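RNA-binding protein Smaug (Drosophila melanogaster, PDB 1OXJ) binds RNA through its SAM domain, which is followed by a PHAT domain, probably recognising hairpin elements in target messages. Local coordinates at residues L62-R65 against A66-L69; T85-E88 against E89-I93; K117-D120 against I121-T125; Q127-P130 against Y131-Q134; M143-L146 against D147-H151. One frame throughout, in Å; residues are numbered along the deposited sequence.

Contact 1. Residues L62-R65 against A66-L69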
loop_
_atom_site.group_PDB
_atom_site.type_symbol
_atom_site.label_atom_id
_atom_site.label_comp_id
_atom_site.label_asym_id
_atom_site.label_seq_id
_atom_site.Cartn_x
_atom_site.Cartn_y
_atom_site.Cartn_z
ATOM N N LEU A 62 -8.991 3.001 -1.467
ATOM C CA LEU A 62 -7.855 3.827 -1.072
ATOM C C LEU A 62 -8.234 4.542 0.213
ATOM O O LEU A 62 -7.431 4.649 1.145
ATOM C CB LEU A 62 -7.522 4.872 -2.149
ATOM C CG LEU A 62 -6.800 4.394 -3.412
ATOM C CD1 LEU A 62 -6.360 5.614 -4.252
ATOM C CD2 LEU A 62 -5.577 3.564 -3.006
ATOM N N LYS A 63 -9.474 5.013 0.273
ATOM C CA LYS A 63 -9.942 5.735 1.450
ATOM C C LYS A 63 -10.012 4.857 2.689
ATOM O O LYS A 63 -9.981 5.363 3.808
ATOM C CB LYS A 63 -11.318 6.360 1.192
ATOM C CG LYS A 63 -11.380 7.344 0.033
ATOM C CD LYS A 63 -12.750 8.015 -0.007
ATOM C CE LYS A 63 -13.104 8.526 -1.391
ATOM N NZ LYS A 63 -13.415 7.408 -2.340
ATOM N N GLU A 64 -10.089 3.545 2.497
ATOM C CA GLU A 64 -10.160 2.616 3.625
ATOM C C GLU A 64 -8.799 2.146 4.139
ATOM O O GLU A 64 -8.709 1.488 5.173
ATOM C CB GLU A 64 -10.994 1.392 3.249
ATOM C CG GLU A 64 -12.487 1.663 3.150
ATOM C CD GLU A 64 -13.029 2.363 4.387
ATOM O OE1 GLU A 64 -12.806 1.859 5.511
ATOM O OE2 GLU A 64 -13.678 3.421 4.235
ATOM N N ARG A 65 -7.733 2.500 3.430
ATOM C CA ARG A 65 -6.403 2.076 3.833
ATOM C C ARG A 65 -6.072 2.268 5.312
ATOM O O ARG A 65 -5.595 1.337 5.965
ATOM C CB ARG A 65 -5.350 2.767 2.970
ATOM C CG ARG A 65 -5.266 2.211 1.557
ATOM C CD ARG A 65 -4.297 3.011 0.723
ATOM N NE ARG A 65 -4.709 4.417 0.623
ATOM C CZ ARG A 65 -3.983 5.353 0.026
ATOM N NH1 ARG A 65 -2.818 5.024 -0.522
ATOM N NH2 ARG A 65 -4.405 6.614 -0.009
ATOM N N ALA A 66 -6.313 3.463 5.850
ATOM C CA ALA A 66 -6.003 3.714 7.258
ATOM C C ALA A 66 -6.719 2.737 8.191
ATOM O O ALA A 66 -6.125 2.224 9.146
ATOM C CB ALA A 66 -6.364 5.158 7.631
ATOM N N ASN A 67 -7.993 2.481 7.918
ATOM C CA ASN A 67 -8.761 1.550 8.748
ATOM C C ASN A 67 -8.224 0.126 8.575
ATOM O O ASN A 67 -8.070 -0.619 9.546
ATOM C CB ASN A 67 -10.251 1.584 8.372
ATOM C CG ASN A 67 -10.905 2.926 8.672
ATOM O OD1 ASN A 67 -10.618 3.552 9.692
ATOM N ND2 ASN A 67 -11.804 3.364 7.790
ATOM N N ILE A 68 -7.946 -0.254 7.330
ATOM C CA ILE A 68 -7.425 -1.590 7.053
ATOM C C ILE A 68 -6.108 -1.799 7.787
ATOM O O ILE A 68 -5.923 -2.806 8.467
ATOM C CB ILE A 68 -7.196 -1.801 5.546
ATOM C CG1 ILE A 68 -8.547 -1.881 4.823
ATOM C CG2 ILE A 68 -6.372 -3.062 5.318
ATOM C CD1 ILE A 68 -8.451 -1.745 3.317
ATOM N N LEU A 69 -5.189 -0.847 7.657
ATOM C CA LEU A 69 -3.898 -0.970 8.330
ATOM C C LEU A 69 -4.079 -0.994 9.845
ATOM O O LEU A 69 -3.422 -1.759 10.549
ATOM C CB LEU A 69 -2.972 0.178 7.913
ATOM C CG LEU A 69 -2.530 0.103 6.446
ATOM C CD1 LEU A 69 -1.894 1.430 6.002
ATOM C CD2 LEU A 69 -1.550 -1.056 6.286
HETATM O O HOH W 1 -7.121 5.979 4.443
HETATM O O HOH W 2 -9.436 4.547 6.388
#
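Glu64 and Asn67 meet because each side chain swings its CG beside its own backbone N (chi1 -73° in Glu64), and the glutamate then bends again at chi2, -51°, which carries OE1 along the helix surface to the asparagine amide. Asn67 ND2 donates to Glu64 OE1 at 2.9 Å in a nearly straight bond. The oxygen lies close to the amide plane, whereas the donor stands above the carboxylate plane, 38° out of it. One turn on, Ile68 CD1 reaches back to 4.0 Å from Glu64 CB, and the backbone bond from Ile68 N to Glu64 O joins the same two residues.

The helix is kinked here: Ala66 N and Asn67 N lack the regular i-4 bond. Two waters bridge here, both donating to Lys63 O. The first accepts from Ala66 N. The second, 2.8 Å from Lys63 O and 2.9 Å from Asn67 N, stands in for the missing backbone bond. Regular bonding, resumed at Ile68, goes on with Leu69 N to Arg65 O, 2.8 Å. Behind the kink Arg65 doubles back, bent at chi3, and its NE donates to Leu62 O at 2.8 Å, an oxygen that also accepts from Arg65 N. Leu62 CD2 rests over one guanidinium face, and NH1 goes on to Pro97 O and Thr96 OG1.

Helix 49-77 thus runs unbroken, though bent, from the SAM sequence family into the PHAT family. Past the kink Ile68 packs on Glu89 of helix 83-91, Leu69 on Leu90 of the same helix, and Leu69 also on Arg114 and Val118 of helix 111-127.

Contact 2. Residues T85-E88 against E89-I93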
loop_
_atom_site.group_PDB
_atom_site.type_symbol
_atom_site.label_atom_id
_atom_site.label_comp_id
_atom_site.label_asym_id
_atom_site.label_seq_id
_atom_site.Cartn_x
_atom_site.Cartn_y
_atom_site.Cartn_z
ATOM N N THR A 85 -2.490 -13.694 6.057
ATOM C CA THR A 85 -3.582 -12.755 5.822
ATOM C C THR A 85 -3.080 -11.317 5.809
ATOM O O THR A 85 -3.425 -10.537 4.915
ATOM C CB THR A 85 -4.680 -12.871 6.913
ATOM O OG1 THR A 85 -5.264 -14.182 6.866
ATOM C CG2 THR A 85 -5.764 -11.809 6.697
ATOM N N ALA A 86 -2.271 -10.970 6.803
ATOM C CA ALA A 86 -1.724 -9.618 6.904
ATOM C C ALA A 86 -0.910 -9.268 5.659
ATOM O O ALA A 86 -0.992 -8.148 5.146
ATOM C CB ALA A 86 -0.847 -9.497 8.154
ATOM N N VAL A 87 -0.135 -10.226 5.157
ATOM C CA VAL A 87 0.679 -9.951 3.981
ATOM C C VAL A 87 -0.190 -9.809 2.730
ATOM O O VAL A 87 0.146 -9.057 1.809
ATOM C CB VAL A 87 1.762 -11.045 3.798
ATOM C CG1 VAL A 87 2.498 -10.844 2.491
ATOM C CG2 VAL A 87 2.750 -10.977 4.961
ATOM N N GLU A 88 -1.323 -10.508 2.703
ATOM C CA GLU A 88 -2.229 -10.415 1.562
ATOM C C GLU A 88 -2.815 -8.999 1.542
ATOM O O GLU A 88 -2.893 -8.359 0.487
ATOM C CB GLU A 88 -3.350 -11.446 1.681
ATOM C CG GLU A 88 -4.225 -11.547 0.441
ATOM C CD GLU A 88 -5.372 -12.525 0.607
ATOM O OE1 GLU A 88 -5.128 -13.672 1.051
ATOM O OE2 GLU A 88 -6.520 -12.148 0.285
ATOM N N GLU A 89 -3.230 -8.514 2.708
ATOM C CA GLU A 89 -3.769 -7.156 2.805
ATOM C C GLU A 89 -2.718 -6.151 2.322
ATOM O O GLU A 89 -3.013 -5.284 1.499
ATOM C CB GLU A 89 -4.146 -6.818 4.251
ATOM C CG GLU A 89 -5.336 -7.599 4.810
ATOM C CD GLU A 89 -6.662 -7.166 4.211
ATOM O OE1 GLU A 89 -7.703 -7.716 4.618
ATOM O OE2 GLU A 89 -6.675 -6.276 3.336
ATOM N N LEU A 90 -1.493 -6.265 2.832
ATOM C CA LEU A 90 -0.431 -5.340 2.444
ATOM C C LEU A 90 -0.199 -5.318 0.941
ATOM O O LEU A 90 0.085 -4.272 0.359
ATOM C CB LEU A 90 0.883 -5.681 3.155
ATOM C CG LEU A 90 0.893 -5.527 4.679
ATOM C CD1 LEU A 90 2.235 -5.998 5.220
ATOM C CD2 LEU A 90 0.635 -4.066 5.073
ATOM N N THR A 91 -0.334 -6.479 0.313
ATOM C CA THR A 91 -0.134 -6.608 -1.126
ATOM C C THR A 91 -1.002 -5.640 -1.928
ATOM O O THR A 91 -0.583 -5.130 -2.976
ATOM C CB THR A 91 -0.440 -8.046 -1.577
ATOM O OG1 THR A 91 0.586 -8.918 -1.077
ATOM C CG2 THR A 91 -0.512 -8.134 -3.090
ATOM N N ASN A 92 -2.207 -5.383 -1.428
ATOM C CA ASN A 92 -3.136 -4.497 -2.113
ATOM C C ASN A 92 -2.994 -3.039 -1.713
ATOM O O ASN A 92 -3.792 -2.198 -2.123
ATOM C CB ASN A 92 -4.569 -4.964 -1.862
ATOM C CG ASN A 92 -4.809 -6.368 -2.374
ATOM O OD1 ASN A 92 -4.499 -6.675 -3.524
ATOM N ND2 ASN A 92 -5.364 -7.228 -1.528
ATOM N N ILE A 93 -1.971 -2.733 -0.925
ATOM C CA ILE A 93 -1.759 -1.357 -0.487
ATOM C C ILE A 93 -0.383 -0.832 -0.895
ATOM O O ILE A 93 -0.217 0.355 -1.197
ATOM C CB ILE A 93 -1.899 -1.257 1.056
ATOM C CG1 ILE A 93 -3.347 -1.554 1.463
ATOM C CG2 ILE A 93 -1.475 0.129 1.547
ATOM C CD1 ILE A 93 -3.577 -1.497 2.966
#
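The peptide carbonyl of Val87 is approached from opposite faces of its plane by two atoms of Thr91, the hydroxyl on one face and the backbone N-H on the other. Thr91 OG1 donates to Val87 O at 2.9 Å and lies 28° out of the plane. Thr91 N donates to Val87 O at 3.0 Å with a similar tilt but through a clearly bent N-H...O, so two bonds grip one oxygen. The second flat group, the amide of Asn92, turns back along the helix toward Glu88 O, but its ND2 points poorly and makes no hydrogen bond there.

The hydroxyl reaches the carbonyl because OG1 sits beside the threonine's own N, opposite its carbonyl carbon, at chi1 -70°. CG2, anti to N, goes to Trp144 CZ3 of helix 136-150. One residue back, Leu90 CG rests 3.3 Å from Ala86 O, whose direct donor is Leu90 N at 3.0 Å. Glu89 likewise folds its CG to 3.5 Å from Thr85 O before bending away at chi2, while Glu88 runs extended in another direction. Their like-charged ends stay apart, Glu88 OE2 being 6.3 Å from Glu89 OE1, which has a long, weak ion pair with Arg71.

This run belongs to helix 83-91, with the threonine hydroxyl bonded to the i-4 carbonyl. Around it, Val87 packs on Val141 and Ile145 of helix 136-150, Leu90 on Phe115, Val118 and Ile119 of helix 111-127, and Ala86 on Val72 and Leu76 of helix 49-77: all three helices pack against this short one.

Contact 3. Residues K117-D120 against I121-T125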
loop_
_atom_site.group_PDB
_atom_site.type_symbol
_atom_site.label_atom_id
_atom_site.label_comp_id
_atom_site.label_asym_id
_atom_site.label_seq_id
_atom_site.Cartn_x
_atom_site.Cartn_y
_atom_site.Cartn_z
ATOM N N LYS A 117 4.390 0.891 10.079
ATOM C CA LYS A 117 4.148 0.353 11.420
ATOM C C LYS A 117 3.752 -1.118 11.312
ATOM O O LYS A 117 4.242 -1.959 12.068
ATOM C CB LYS A 117 3.025 1.126 12.134
ATOM C CG LYS A 117 3.493 2.322 12.961
ATOM C CD LYS A 117 2.324 2.929 13.745
ATOM C CE LYS A 117 2.786 3.993 14.732
ATOM N NZ LYS A 117 3.320 5.202 14.047
ATOM N N VAL A 118 2.859 -1.421 10.374
ATOM C CA VAL A 118 2.405 -2.786 10.164
ATOM C C VAL A 118 3.567 -3.660 9.698
ATOM O O VAL A 118 3.692 -4.814 10.119
ATOM C CB VAL A 118 1.269 -2.843 9.129
ATOM C CG1 VAL A 118 1.021 -4.289 8.708
ATOM C CG2 VAL A 118 -0.002 -2.239 9.725
ATOM N N ILE A 119 4.425 -3.114 8.838
ATOM C CA ILE A 119 5.579 -3.878 8.371
ATOM C C ILE A 119 6.438 -4.287 9.565
ATOM O O ILE A 119 6.923 -5.419 9.627
ATOM C CB ILE A 119 6.449 -3.065 7.375
ATOM C CG1 ILE A 119 5.713 -2.891 6.043
ATOM C CG2 ILE A 119 7.777 -3.781 7.142
ATOM C CD1 ILE A 119 5.433 -4.208 5.305
ATOM N N ASP A 120 6.622 -3.379 10.520
ATOM C CA ASP A 120 7.425 -3.691 11.708
ATOM C C ASP A 120 6.793 -4.817 12.521
ATOM O O ASP A 120 7.481 -5.746 12.956
ATOM C CB ASP A 120 7.589 -2.460 12.611
ATOM C CG ASP A 120 8.525 -1.417 12.022
ATOM O OD1 ASP A 120 9.420 -1.791 11.240
ATOM O OD2 ASP A 120 8.375 -0.223 12.361
ATOM N N ILE A 121 5.481 -4.730 12.726
ATOM C CA ILE A 121 4.763 -5.754 13.480
ATOM C C ILE A 121 4.841 -7.097 12.754
ATOM O O ILE A 121 5.105 -8.126 13.376
ATOM C CB ILE A 121 3.289 -5.371 13.664
ATOM C CG1 ILE A 121 3.193 -4.068 14.463
ATOM C CG2 ILE A 121 2.539 -6.497 14.363
ATOM C CD1 ILE A 121 1.793 -3.543 14.618
ATOM N N VAL A 122 4.618 -7.081 11.441
ATOM C CA VAL A 122 4.671 -8.301 10.638
ATOM C C VAL A 122 6.047 -8.958 10.700
ATOM O O VAL A 122 6.166 -10.131 11.056
ATOM C CB VAL A 122 4.323 -8.016 9.151
ATOM C CG1 VAL A 122 4.663 -9.232 8.280
ATOM C CG2 VAL A 122 2.850 -7.697 9.019
ATOM N N THR A 123 7.089 -8.208 10.355
ATOM C CA THR A 123 8.433 -8.773 10.372
ATOM C C THR A 123 8.837 -9.212 11.776
ATOM O O THR A 123 9.621 -10.148 11.937
ATOM C CB THR A 123 9.467 -7.769 9.816
ATOM O OG1 THR A 123 9.481 -6.589 10.624
ATOM C CG2 THR A 123 9.111 -7.389 8.382
ATOM N N ASN A 124 8.293 -8.549 12.794
ATOM C CA ASN A 124 8.602 -8.907 14.177
ATOM C C ASN A 124 7.861 -10.170 14.609
ATOM O O ASN A 124 8.420 -11.020 15.303
ATOM C CB ASN A 124 8.243 -7.761 15.125
ATOM C CG ASN A 124 9.246 -6.618 15.068
ATOM O OD1 ASN A 124 9.074 -5.594 15.735
ATOM N ND2 ASN A 124 10.303 -6.788 14.274
ATOM N N THR A 125 6.597 -10.277 14.212
ATOM C CA THR A 125 5.787 -11.439 14.544
ATOM C C THR A 125 6.404 -12.646 13.855
ATOM O O THR A 125 6.451 -13.750 14.407
ATOM C CB THR A 125 4.342 -11.261 14.046
ATOM O OG1 THR A 125 3.695 -10.250 14.825
ATOM C CG2 THR A 125 3.563 -12.566 14.160
#
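Val118 and Val122 touch through one methyl each: Val118 CG1 meets Val122 CG2 at 3.9 Å. The two valines share a rotamer, CG1 anti to the backbone N and CG2 beside it (chi1 168° in both), and it is this shared setting that brings the trans methyl of the first against the other methyl of the second. Val122 CG2 also presses on Val118 O, 3.2 Å away, the same oxygen that takes the straight bond from Val122 N.

One residue further round, Ile119 CG2 and Thr123 CG2 are 4.0 Å apart. Thr123 differs from the other threonine of the segment, Thr125: its chi1 of 61° sets OG1 between N and the carbonyl carbon and leaves the methyl beside N. From there OG1 lies 3.0 Å from Ile119 O and near Asp120 O as well; its single proton cannot be assigned to one of them, and Asp120 O is itself less surely placed. Thr123 N, by contrast, clearly donates to Ile119 O.

The run belongs to helix 111-127 in the all-helical PHAT region, where its buried side chains meet helices 49-77, 83-91, 136-150 and 159-170. Val118 lies on Val72 and Val122 on Leu76 of helix 49-77, and Ile119 and Thr123 on Leu165 of helix 159-170.

Thr125 takes the more usual setting, chi1 -70°, with OG1 beside N; it donates to Ile121 O at 2.9 Å from above the carbonyl plane, an oxygen already bonded to Thr125 N. Ile121, its CG1 also beside N, lays that carbon 3.4 Å from Lys117 O and packs across on Glu73 and Leu76 of helix 49-77.

Contact 4. Residues Q127-P130 against Y131-Q134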
loop_
_atom_site.group_PDB
_atom_site.type_symbol
_atom_site.label_atom_id
_atom_site.label_comp_id
_atom_site.label_asym_id
_atom_site.label_seq_id
_atom_site.Cartn_x
_atom_site.Cartn_y
_atom_site.Cartn_z
ATOM N N GLN A 127 9.708 -13.219 12.810
ATOM C CA GLN A 127 10.919 -13.681 13.476
ATOM C C GLN A 127 10.653 -14.413 14.787
ATOM O O GLN A 127 11.513 -15.146 15.276
ATOM C CB GLN A 127 11.869 -12.501 13.712
ATOM C CG GLN A 127 12.340 -11.843 12.417
ATOM C CD GLN A 127 13.405 -10.789 12.644
ATOM O OE1 GLN A 127 13.172 -9.782 13.318
ATOM N NE2 GLN A 127 14.588 -11.016 12.080
ATOM N N GLN A 128 9.462 -14.227 15.349
ATOM C CA GLN A 128 9.104 -14.889 16.601
ATOM C C GLN A 128 8.306 -16.172 16.380
ATOM O O GLN A 128 7.996 -16.895 17.332
ATOM C CB GLN A 128 8.304 -13.942 17.494
ATOM C CG GLN A 128 9.149 -12.892 18.199
ATOM C CD GLN A 128 8.316 -11.935 19.030
ATOM O OE1 GLN A 128 7.502 -12.355 19.852
ATOM N NE2 GLN A 128 8.518 -10.642 18.823
ATOM N N ASP A 129 7.971 -16.451 15.124
ATOM C CA ASP A 129 7.210 -17.648 14.777
ATOM C C ASP A 129 8.207 -18.769 14.487
ATOM O O ASP A 129 8.984 -18.686 13.539
ATOM C CB ASP A 129 6.349 -17.377 13.538
ATOM C CG ASP A 129 5.382 -18.509 13.234
ATOM O OD1 ASP A 129 5.777 -19.690 13.362
ATOM O OD2 ASP A 129 4.226 -18.216 12.851
ATOM N N PRO A 130 8.200 -19.832 15.307
ATOM C CA PRO A 130 9.120 -20.956 15.115
ATOM C C PRO A 130 9.078 -21.560 13.712
ATOM O O PRO A 130 10.094 -22.049 13.215
ATOM C CB PRO A 130 8.678 -21.950 16.187
ATOM C CG PRO A 130 8.201 -21.057 17.280
ATOM C CD PRO A 130 7.390 -20.025 16.522
ATOM N N TYR A 131 7.908 -21.521 13.078
ATOM C CA TYR A 131 7.753 -22.078 11.738
ATOM C C TYR A 131 7.704 -21.024 10.640
ATOM O O TYR A 131 7.507 -21.355 9.473
ATOM C CB TYR A 131 6.490 -22.942 11.661
ATOM C CG TYR A 131 6.548 -24.164 12.545
ATOM C CD1 TYR A 131 6.182 -24.099 13.890
ATOM C CD2 TYR A 131 7.021 -25.376 12.046
ATOM C CE1 TYR A 131 6.289 -25.216 14.721
ATOM C CE2 TYR A 131 7.136 -26.493 12.864
ATOM C CZ TYR A 131 6.771 -26.406 14.198
ATOM O OH TYR A 131 6.912 -27.510 15.009
ATOM N N ALA A 132 7.884 -19.762 11.015
ATOM C CA ALA A 132 7.859 -18.662 10.054
ATOM C C ALA A 132 8.663 -19.005 8.806
ATOM O O ALA A 132 8.186 -18.856 7.686
ATOM C CB ALA A 132 8.417 -17.400 10.696
ATOM N N VAL A 133 9.890 -19.467 9.014
ATOM C CA VAL A 133 10.773 -19.833 7.916
ATOM C C VAL A 133 10.186 -20.909 7.002
ATOM O O VAL A 133 10.501 -20.961 5.816
ATOM C CB VAL A 133 12.136 -20.324 8.454
ATOM C CG1 VAL A 133 12.925 -19.153 9.022
ATOM C CG2 VAL A 133 11.918 -21.376 9.537
ATOM N N GLN A 134 9.322 -21.757 7.551
ATOM C CA GLN A 134 8.708 -22.832 6.774
ATOM C C GLN A 134 7.613 -22.375 5.811
ATOM O O GLN A 134 7.267 -23.101 4.874
ATOM C CB GLN A 134 8.140 -23.900 7.714
ATOM C CG GLN A 134 9.172 -24.514 8.643
ATOM C CD GLN A 134 10.388 -25.026 7.896
ATOM O OE1 GLN A 134 10.267 -25.816 6.957
ATOM N NE2 GLN A 134 11.567 -24.574 8.307
#
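From Asp129 to Ala132 the chain reverses through a type I beta turn with Pro130 and Tyr131 at its corners. Pro130, with phi held near -54° by its ring, suits the first corner. The turn is closed by Ala132 N donating to Asp129 O at 3.0 Å, the donor standing well above the carbonyl plane, 66° out of it. Asp129 itself is extended, and Ala132 opens a short 3-10 segment that leads on toward helix 136-150.

The aspartate side chain closes a second, smaller ring. With CG anti to the backbone N (chi1 -172°), OD1 is brought to Tyr131 N, from which it accepts at 2.8 Å. The donor meets that oxygen on its anti side, a little out of the carboxylate plane. This is an Asx turn, superposed on the beta turn and with proline as its middle residue; it lies in the loop joining helices 111-127 and 136-150 of the PHAT region. An alanine here removes OD1, which would probably leave Tyr131 N without that acceptor and the first corner less firmly held.

The remaining touches are van der Waals in character. Asp129 CB lies 3.5 Å from Ala132 CB. Pro130 CB meets Tyr131 CD1 at 4.0 Å, while Asp129 OD1 lies at the edge of the tyrosine ring near its plane. Val133 CG2 comes within 4.2 Å of Pro130 O and the same side chain also rests on Met172, near the C-terminal end of the chain.

Contact 5. Residues M143-L146 against D147-H151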
loop_
_atom_site.group_PDB
_atom_site.type_symbol
_atom_site.label_atom_id
_atom_site.label_comp_id
_atom_site.label_asym_id
_atom_site.label_seq_id
_atom_site.Cartn_x
_atom_site.Cartn_y
_atom_site.Cartn_z
ATOM N N MET A 143 8.781 -10.463 1.017
ATOM C CA MET A 143 10.026 -9.958 0.447
ATOM C C MET A 143 9.702 -9.059 -0.746
ATOM O O MET A 143 10.335 -8.028 -0.942
ATOM C CB MET A 143 10.934 -11.122 0.046
ATOM C CG MET A 143 11.435 -11.946 1.236
ATOM S SD MET A 143 12.552 -11.049 2.357
ATOM C CE MET A 143 14.028 -11.021 1.331
ATOM N N TRP A 144 8.695 -9.437 -1.531
ATOM C CA TRP A 144 8.285 -8.620 -2.668
ATOM C C TRP A 144 7.732 -7.283 -2.151
ATOM O O TRP A 144 7.980 -6.222 -2.727
ATOM C CB TRP A 144 7.207 -9.341 -3.467
ATOM C CG TRP A 144 6.618 -8.515 -4.554
ATOM C CD1 TRP A 144 7.156 -8.265 -5.791
ATOM C CD2 TRP A 144 5.377 -7.808 -4.505
ATOM N NE1 TRP A 144 6.319 -7.446 -6.512
ATOM C CE2 TRP A 144 5.220 -7.150 -5.746
ATOM C CE3 TRP A 144 4.378 -7.666 -3.530
ATOM C CZ2 TRP A 144 4.102 -6.360 -6.040
ATOM C CZ3 TRP A 144 3.265 -6.880 -3.822
ATOM C CH2 TRP A 144 3.138 -6.238 -5.068
ATOM N N ILE A 145 6.970 -7.336 -1.065
ATOM C CA ILE A 145 6.417 -6.109 -0.488
ATOM C C ILE A 145 7.547 -5.165 -0.055
ATOM O O ILE A 145 7.532 -3.970 -0.370
ATOM C CB ILE A 145 5.530 -6.429 0.740
ATOM C CG1 ILE A 145 4.242 -7.126 0.282
ATOM C CG2 ILE A 145 5.210 -5.131 1.513
ATOM C CD1 ILE A 145 3.395 -7.677 1.451
ATOM N N LEU A 146 8.519 -5.693 0.678
ATOM C CA LEU A 146 9.635 -4.868 1.127
ATOM C C LEU A 146 10.312 -4.296 -0.107
ATOM O O LEU A 146 10.706 -3.134 -0.137
ATOM C CB LEU A 146 10.625 -5.706 1.940
ATOM C CG LEU A 146 10.057 -6.286 3.239
ATOM C CD1 LEU A 146 11.093 -7.163 3.920
ATOM C CD2 LEU A 146 9.631 -5.155 4.156
ATOM N N ASP A 147 10.413 -5.134 -1.128
ATOM C CA ASP A 147 11.026 -4.776 -2.397
ATOM C C ASP A 147 10.362 -3.537 -3.006
ATOM O O ASP A 147 11.040 -2.573 -3.362
ATOM C CB ASP A 147 10.919 -5.976 -3.341
ATOM C CG ASP A 147 12.008 -5.997 -4.387
ATOM O OD1 ASP A 147 13.161 -5.640 -4.056
ATOM O OD2 ASP A 147 11.715 -6.389 -5.536
ATOM N N ARG A 148 9.038 -3.559 -3.115
ATOM C CA ARG A 148 8.296 -2.430 -3.672
ATOM C C ARG A 148 8.326 -1.226 -2.729
ATOM O O ARG A 148 8.296 -0.086 -3.180
ATOM C CB ARG A 148 6.839 -2.823 -3.936
ATOM C CG ARG A 148 6.643 -3.914 -4.983
ATOM C CD ARG A 148 6.852 -3.385 -6.400
ATOM N NE ARG A 148 8.246 -3.042 -6.679
ATOM C CZ ARG A 148 9.212 -3.934 -6.885
ATOM N NH1 ARG A 148 8.942 -5.232 -6.848
ATOM N NH2 ARG A 148 10.453 -3.527 -7.131
ATOM N N SER A 149 8.379 -1.480 -1.423
ATOM C CA SER A 149 8.410 -0.398 -0.436
ATOM C C SER A 149 9.744 0.360 -0.481
ATOM O O SER A 149 9.788 1.586 -0.302
ATOM C CB SER A 149 8.187 -0.962 0.976
ATOM O OG SER A 149 6.903 -1.562 1.093
ATOM N N ILE A 150 10.829 -0.371 -0.719
ATOM C CA ILE A 150 12.158 0.239 -0.786
ATOM C C ILE A 150 12.199 1.266 -1.915
ATOM O O ILE A 150 12.928 2.256 -1.844
ATOM C CB ILE A 150 13.247 -0.838 -1.016
ATOM C CG1 ILE A 150 13.409 -1.684 0.252
ATOM C CG2 ILE A 150 14.578 -0.188 -1.371
ATOM C CD1 ILE A 150 14.283 -2.912 0.076
ATOM N N HIS A 151 11.383 1.046 -2.937
ATOM C CA HIS A 151 11.349 1.945 -4.084
ATOM C C HIS A 151 10.155 2.894 -4.118
ATOM O O HIS A 151 9.881 3.529 -5.138
ATOM C CB HIS A 151 11.418 1.118 -5.367
ATOM C CG HIS A 151 12.674 0.309 -5.484
ATOM N ND1 HIS A 151 13.917 0.886 -5.638
ATOM C CD2 HIS A 151 12.885 -1.027 -5.425
ATOM C CE1 HIS A 151 14.839 -0.059 -5.667
ATOM N NE2 HIS A 151 14.240 -1.229 -5.539
#
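Trp144 and Arg148, one turn apart on helix 136-150 of the PHAT region, form an i to i+4 CH-pi contact. Arg148 CG stands over one face of the indole, 3.9 Å from the centroid of the six-membered ring of Trp144 and displaced toward its rim; the nearest indole atom is CE2, 3.6 Å from that CG. Trp144 reaches forward with CG anti to its own N (chi1 173°). The arginine chain bends at chi2 and chi3, bringing the guanidinium back to the pyrrole side, where Trp144 NE1 lies at its edge and in its plane. NE1 and Arg148 NH1, 3.4 Å apart, are both donors and do not bond; ring and guanidinium are inclined by 64°.

The second shell adds a weak tether. Arg148 NH1 makes a salt bridge to Asp147 OD2 at 3.3 Å, its hydrogen bond weak, while Asp147 OD1 pairs with Lys166 of helix 159-170. A serine in place of Trp144 takes away the indole, which would probably leave a gap beside Arg148 CG and let the guanidinium turn more freely.

Further out, Val94 lies against both Trp144 and Arg148, and Ile145 is buried against Phe115 and Ile119. On that inner side Ser149 OG donates to Ile145 O at 2.9 Å from above the carbonyl plane, beside the bond from Ser149 N to the same oxygen.

In the fold
Contact 2 is the hub: its centre lies about 12 Å from those of contacts 1, 3 and 5, and it touches all three. Leu90 is the common piece, its CD2 3.9 Å from Leu69 CD2 of contact 1 and 3.7 Å from Val118 CG1 of contact 3, while its CB is 3.6 Å from Ile145 CD1 of contact 5. Contacts 3 and 5 also meet directly, Ile119 CG2 lying 3.8 Å from Leu146 CD2. Contacts 1 and 5 fall on opposite sides of the chain's centre, nearest atoms about 9 Å apart. Contact 4 continues the chain from contact 3 but lies farthest out, its centre about 28 Å from that of contact 1.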